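Long-range contacts in ASCH domain (Vibrio cholerae TMA 21, PDB 3S9X), which is of unknown function but carries an ASCH domain of the PUA clan, whose members are often RNA-binding, so it may bind RNA: residues G54-S59 with E152-V157; L50-E55 with K88-I93. One frame throughout, in Å; residues are numbered along the deposited sequence.

Both contacts start from the same piece of chain, where helix 41-52 ends and leads into strand 58-62; they share G54 and E55. Contact 1 joins strand 58-62 to strand 148-158 edge to edge, by backbone hydrogen bonds, a buried ring and a water-bridged polar corner. Contact 2 lays the last turn of the helix on strand 89-102 and is apolar, with no hydrogen bond across it. Strands 148-158 and 89-102 are neighbours in one sheet. Contact 2 is buried, while contact 1 is only partly so, with R57 exposed. Their centres lie about 8 Å apart, and V157 N and I92 O make a probable hydrogen bond between them.

Contact 1: residues G54-S59 with E152-V157; sequences GEKRAS and EHFKVV
An outermost strand of the mixed ASCH-domain sheet, 58-62, begins here against strand 148-158. S59 and E152 form an antiparallel hydrogen-bonded pair: E152 N gives a nearly straight bond to S59 O (2.9 Å). The return bond, S59 N to E152 O (3.0 Å), is more bent. A58 and H153 follow as a non-hydrogen-bonded pair. Beyond them F154 N donates to R57 O (3.0 Å), but from 41° above the carbonyl plane, as the loop before the strand turns away.

The two sides of the sheet differ. On one, A58 CB sits over a face of the H153 ring in a CH-pi contact, 4.1 Å from the ring centroid. F110 of helix 108-114 meets the same ring. On the other, CG of F154 lies between the backbone N and the carbonyl carbon (chi1 53°), which carries the ring back along the incoming chain. Chi2 of 72° turns one face to the peptide joining R57 and A58. R57 C stands over the ring centre, and A58 N is 3.5 Å from F154 CZ. S59 OG lies at the ring edge, in plane.

S59 OG also meets E152 through two waters. One donates firmly to E152 OE1, the other weakly to OE2. R57 bends at chi3, and its NH2 bonds to G54 O (2.9 Å) in the guanidinium plane, tying the start of the loop to its end. The amine of K56 is held chiefly by salt bridges to E114 and E116, with a weak bond to A58 O.

Main-chain bonds therefore set the pairing, and the phenyl ring packs on the peptide just where the ladder begins. The carboxylate of E152 reaches the serine through water rather than directly, so that corner is polar and hydrated.

Contact 2: residues L50-E55 with K88-I93; sequences LILRGE and KPICII
I51 and L52, in the last turn of helix 41-52, press on I90, C91 and I93 of strand 89-102. The closest backbone approach is L52 to C91, with CA atoms 5.9 Å apart.

The CG2 methyl of I51 fits between C91 and I93. I51 CG2 lies 3.7 Å from C91 SG and 3.4 Å from I93 CG2. The second distance is shorter than usual van der Waals contact; the two isoleucines cross at about a right angle. With chi1 of 65°, C91 SG lies between the backbone N and the carbonyl carbon, on the helix side, 4.0 Å from L52 N.

I90 CG2 sits in the notch between CB and CD2 of L52, 4.0 Å from each; the two side chains cross at about a right angle. The other methyl, L52 CD1, is turned to C91 and rests 4.0 Å from C91 CB. A classic beta bulge sets I90 and C91 together opposite V82, and the CB atoms of both are directed at the helix.

Just past this turn, G54 ends the helix in a Schellman motif, with E55 N bonded to L50 O and G54 N to I51 O. I51 also packs on V156 of strand 148-158 and on F37. I92 is directed away from helix 41-52, and its side chain touches F13 and Y17 of helix 8-19, so strand 89-102 runs between the two helices.

Contact 1: residues G54-S59 with E152-V157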
loop_
_atom_site.group_PDB
_atom_site.type_symbol
_atom_site.label_atom_id
_atom_site.label_comp_id
_atom_site.label_asym_id
_atom_site.label_seq_id
_atom_site.Cartn_x
_atom_site.Cartn_y
_atom_site.Cartn_z
ATOM N N GLY A 54 7.297 1.454 11.356
ATOM C CA GLY A 54 8.329 0.789 10.594
ATOM C C GLY A 54 8.272 -0.719 10.573
ATOM O O GLY A 54 9.213 -1.365 10.112
ATOM N N GLU A 55 7.184 -1.289 11.086
ATOM C CA GLU A 55 7.007 -2.723 11.063
ATOM C C GLU A 55 6.424 -3.293 9.755
ATOM O O GLU A 55 6.721 -4.414 9.379
ATOM C CB GLU A 55 6.110 -3.116 12.222
ATOM C CG GLU A 55 6.659 -2.974 13.592
ATOM C CD GLU A 55 7.578 -4.153 13.811
ATOM O OE1 GLU A 55 7.090 -5.327 14.030
ATOM O OE2 GLU A 55 8.784 -3.883 13.677
ATOM N N LYS A 56 5.628 -2.493 9.059
ATOM C CA LYS A 56 5.049 -2.860 7.773
ATOM C C LYS A 56 5.694 -1.930 6.770
ATOM O O LYS A 56 5.548 -0.719 6.850
ATOM C CB LYS A 56 3.529 -2.753 7.757
ATOM C CG LYS A 56 2.926 -2.931 6.347
ATOM C CD LYS A 56 1.448 -3.157 6.342
ATOM C CE LYS A 56 0.950 -3.705 5.022
ATOM N NZ LYS A 56 1.305 -5.165 4.982
ATOM N N ARG A 57 6.445 -2.551 5.839
ATOM C CA ARG A 57 7.276 -1.806 4.874
ATOM C C ARG A 57 7.019 -2.274 3.448
ATOM O O ARG A 57 7.768 -1.929 2.522
ATOM C CB ARG A 57 8.767 -1.995 5.251
ATOM C CG ARG A 57 9.118 -1.542 6.657
ATOM C CD ARG A 57 10.605 -1.748 6.919
ATOM N NE ARG A 57 10.990 -3.175 6.831
ATOM C CZ ARG A 57 10.760 -4.117 7.745
ATOM N NH1 ARG A 57 11.134 -5.376 7.468
ATOM N NH2 ARG A 57 10.195 -3.814 8.935
ATOM N N ALA A 58 5.938 -3.044 3.241
ATOM C CA ALA A 58 5.638 -3.609 1.914
ATOM C C ALA A 58 4.167 -3.957 1.909
ATOM O O ALA A 58 3.501 -4.102 2.953
ATOM C CB ALA A 58 6.496 -4.826 1.628
ATOM N N SER A 59 3.648 -4.100 0.711
ATOM C CA SER A 59 2.291 -4.540 0.439
ATOM C C SER A 59 2.222 -5.182 -0.912
ATOM O O SER A 59 3.164 -5.072 -1.678
ATOM C CB SER A 59 1.351 -3.378 0.535
ATOM O OG SER A 59 1.493 -2.451 -0.509
ATOM N N GLU A 152 5.031 -4.040 -3.646
ATOM C CA GLU A 152 5.510 -2.674 -3.410
ATOM C C GLU A 152 6.265 -2.614 -2.084
ATOM O O GLU A 152 5.823 -3.227 -1.088
ATOM C CB GLU A 152 4.347 -1.695 -3.327
ATOM C CG GLU A 152 3.569 -1.600 -4.577
ATOM C CD GLU A 152 2.225 -0.824 -4.396
ATOM O OE1 GLU A 152 2.301 0.271 -3.850
ATOM O OE2 GLU A 152 1.215 -1.336 -4.910
ATOM N N HIS A 153 7.433 -1.993 -2.084
ATOM C CA HIS A 153 8.124 -1.661 -0.860
ATOM C C HIS A 153 8.050 -0.149 -0.664
ATOM O O HIS A 153 8.007 0.613 -1.657
ATOM C CB HIS A 153 9.552 -2.127 -0.879
ATOM C CG HIS A 153 9.721 -3.607 -0.772
ATOM N ND1 HIS A 153 9.485 -4.476 -1.794
ATOM C CD2 HIS A 153 10.147 -4.347 0.262
ATOM C CE1 HIS A 153 9.771 -5.708 -1.383
ATOM N NE2 HIS A 153 10.118 -5.665 -0.128
ATOM N N PHE A 154 8.082 0.313 0.571
ATOM C CA PHE A 154 7.914 1.716 0.855
ATOM C C PHE A 154 8.579 2.071 2.222
ATOM O O PHE A 154 8.900 1.178 3.002
ATOM C CB PHE A 154 6.438 2.150 0.779
ATOM C CG PHE A 154 5.534 1.309 1.626
ATOM C CD1 PHE A 154 5.516 1.375 2.999
ATOM C CD2 PHE A 154 4.689 0.374 1.011
ATOM C CE1 PHE A 154 4.603 0.578 3.736
ATOM C CE2 PHE A 154 3.836 -0.420 1.737
ATOM C CZ PHE A 154 3.782 -0.283 3.114
ATOM N N LYS A 155 8.682 3.378 2.433
ATOM C CA LYS A 155 9.271 3.914 3.639
ATOM C C LYS A 155 8.443 5.069 4.135
ATOM O O LYS A 155 7.897 5.819 3.332
ATOM C CB LYS A 155 10.700 4.339 3.419
ATOM C CG LYS A 155 10.875 5.513 2.509
ATOM C CD LYS A 155 12.307 5.938 2.203
ATOM C CE LYS A 155 12.412 7.097 1.244
ATOM N NZ LYS A 155 13.843 7.434 0.923
ATOM N N VAL A 156 8.383 5.272 5.453
ATOM C CA VAL A 156 7.762 6.427 6.046
ATOM C C VAL A 156 8.653 7.655 5.788
ATOM O O VAL A 156 9.829 7.581 6.110
ATOM C CB VAL A 156 7.453 6.233 7.533
ATOM C CG1 VAL A 156 6.969 7.512 8.141
ATOM C CG2 VAL A 156 6.384 5.133 7.694
ATOM N N VAL A 157 8.057 8.766 5.317
ATOM C CA VAL A 157 8.732 10.040 5.185
ATOM C C VAL A 157 8.160 11.143 6.067
ATOM O O VAL A 157 8.761 12.207 6.203
ATOM C CB VAL A 157 8.792 10.483 3.684
ATOM C CG1 VAL A 157 9.578 9.432 2.856
ATOM C CG2 VAL A 157 7.404 10.795 3.087
HETATM O O HOH W 1 -0.425 -2.971 -2.505
HETATM O O HOH W 2 1.641 0.328 -1.068
#

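Contact 2: residues L50-E55 with K88-I93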
loop_
_atom_site.group_PDB
_atom_site.type_symbol
_atom_site.label_atom_id
_atom_site.label_comp_id
_atom_site.label_asym_id
_atom_site.label_seq_id
_atom_site.Cartn_x
_atom_site.Cartn_y
_atom_site.Cartn_z
ATOM N N LEU A 50 1.312 -0.157 12.187
ATOM C CA LEU A 50 2.489 -0.931 11.815
ATOM C C LEU A 50 3.328 -0.155 10.854
ATOM O O LEU A 50 4.576 -0.182 10.912
ATOM C CB LEU A 50 2.076 -2.269 11.174
ATOM C CG LEU A 50 1.530 -3.343 12.072
ATOM C CD1 LEU A 50 0.958 -4.448 11.202
ATOM C CD2 LEU A 50 2.580 -3.888 13.086
ATOM N N ILE A 51 2.680 0.523 9.880
ATOM C CA ILE A 51 3.464 1.293 8.898
ATOM C C ILE A 51 4.171 2.460 9.605
ATOM O O ILE A 51 5.364 2.682 9.450
ATOM C CB ILE A 51 2.607 1.832 7.748
ATOM C CG1 ILE A 51 2.046 0.644 6.927
ATOM C CG2 ILE A 51 3.324 2.828 6.870
ATOM C CD1 ILE A 51 0.960 0.946 5.927
ATOM N N LEU A 52 3.421 3.191 10.422
ATOM C CA LEU A 52 3.933 4.305 11.231
ATOM C C LEU A 52 5.235 3.922 11.910
ATOM O O LEU A 52 6.214 4.670 11.941
ATOM C CB LEU A 52 2.875 4.820 12.217
ATOM C CG LEU A 52 3.292 5.879 13.245
ATOM C CD1 LEU A 52 3.595 7.217 12.518
ATOM C CD2 LEU A 52 2.182 6.046 14.279
ATOM N N ARG A 53 5.184 2.765 12.579
ATOM C CA ARG A 53 6.263 2.265 13.447
ATOM C C ARG A 53 7.394 1.556 12.689
ATOM O O ARG A 53 8.341 1.044 13.349
ATOM C CB ARG A 53 5.734 1.447 14.577
ATOM C CG ARG A 53 4.817 2.257 15.505
ATOM C CD ARG A 53 4.432 1.575 16.738
ATOM N NE ARG A 53 3.597 0.458 16.431
ATOM C CZ ARG A 53 3.930 -0.810 16.398
ATOM N NH1 ARG A 53 3.013 -1.730 16.045
ATOM N NH2 ARG A 53 5.165 -1.162 16.646
ATOM N N GLY A 54 7.297 1.454 11.356
ATOM C CA GLY A 54 8.329 0.789 10.594
ATOM C C GLY A 54 8.272 -0.719 10.573
ATOM O O GLY A 54 9.213 -1.365 10.112
ATOM N N GLU A 55 7.184 -1.289 11.086
ATOM C CA GLU A 55 7.007 -2.723 11.063
ATOM C C GLU A 55 6.424 -3.293 9.755
ATOM O O GLU A 55 6.721 -4.414 9.379
ATOM C CB GLU A 55 6.110 -3.116 12.222
ATOM C CG GLU A 55 6.659 -2.974 13.592
ATOM C CD GLU A 55 7.578 -4.153 13.811
ATOM O OE1 GLU A 55 7.090 -5.327 14.030
ATOM O OE2 GLU A 55 8.784 -3.883 13.677
ATOM N N LYS A 88 -8.385 9.724 9.108
ATOM C CA LYS A 88 -7.430 10.508 9.839
ATOM C C LYS A 88 -6.039 10.197 9.315
ATOM O O LYS A 88 -5.646 9.051 9.329
ATOM C CB LYS A 88 -7.488 10.258 11.337
ATOM C CG LYS A 88 -6.537 11.156 12.100
ATOM C CD LYS A 88 -6.511 10.793 13.616
ATOM C CE LYS A 88 -5.465 11.573 14.409
ATOM N NZ LYS A 88 -5.474 13.056 14.044
ATOM N N PRO A 89 -5.287 11.198 8.880
ATOM C CA PRO A 89 -3.872 10.902 8.434
ATOM C C PRO A 89 -3.025 10.363 9.587
ATOM O O PRO A 89 -3.047 10.996 10.674
ATOM C CB PRO A 89 -3.397 12.242 7.908
ATOM C CG PRO A 89 -4.668 12.973 7.476
ATOM C CD PRO A 89 -5.683 12.584 8.579
ATOM N N ILE A 90 -2.307 9.272 9.326
ATOM C CA ILE A 90 -1.427 8.703 10.363
ATOM C C ILE A 90 0.058 8.930 9.940
ATOM O O ILE A 90 0.885 9.327 10.752
ATOM C CB ILE A 90 -1.704 7.212 10.504
ATOM C CG1 ILE A 90 -3.182 6.951 10.981
ATOM C CG2 ILE A 90 -0.640 6.565 11.435
ATOM C CD1 ILE A 90 -3.573 7.676 12.228
ATOM N N CYS A 91 0.394 8.687 8.683
ATOM C CA CYS A 91 1.762 8.883 8.208
ATOM C C CYS A 91 1.713 9.028 6.673
ATOM O O CYS A 91 0.692 8.887 6.067
ATOM C CB CYS A 91 2.691 7.790 8.689
ATOM S SG CYS A 91 2.327 6.163 8.046
ATOM N N ILE A 92 2.882 9.347 6.115
ATOM C CA ILE A 92 3.027 9.416 4.682
ATOM C C ILE A 92 4.153 8.420 4.294
ATOM O O ILE A 92 5.232 8.476 4.906
ATOM C CB ILE A 92 3.350 10.838 4.137
ATOM C CG1 ILE A 92 2.318 11.819 4.662
ATOM C CG2 ILE A 92 3.420 10.853 2.605
ATOM C CD1 ILE A 92 2.485 13.267 4.223
ATOM N N ILE A 93 3.901 7.626 3.261
ATOM C CA ILE A 93 4.854 6.699 2.743
ATOM C C ILE A 93 5.279 7.051 1.344
ATOM O O ILE A 93 4.493 7.676 0.609
ATOM C CB ILE A 93 4.395 5.261 2.836
ATOM C CG1 ILE A 93 3.134 4.998 2.005
ATOM C CG2 ILE A 93 4.240 4.779 4.280
ATOM C CD1 ILE A 93 2.625 3.585 1.901
#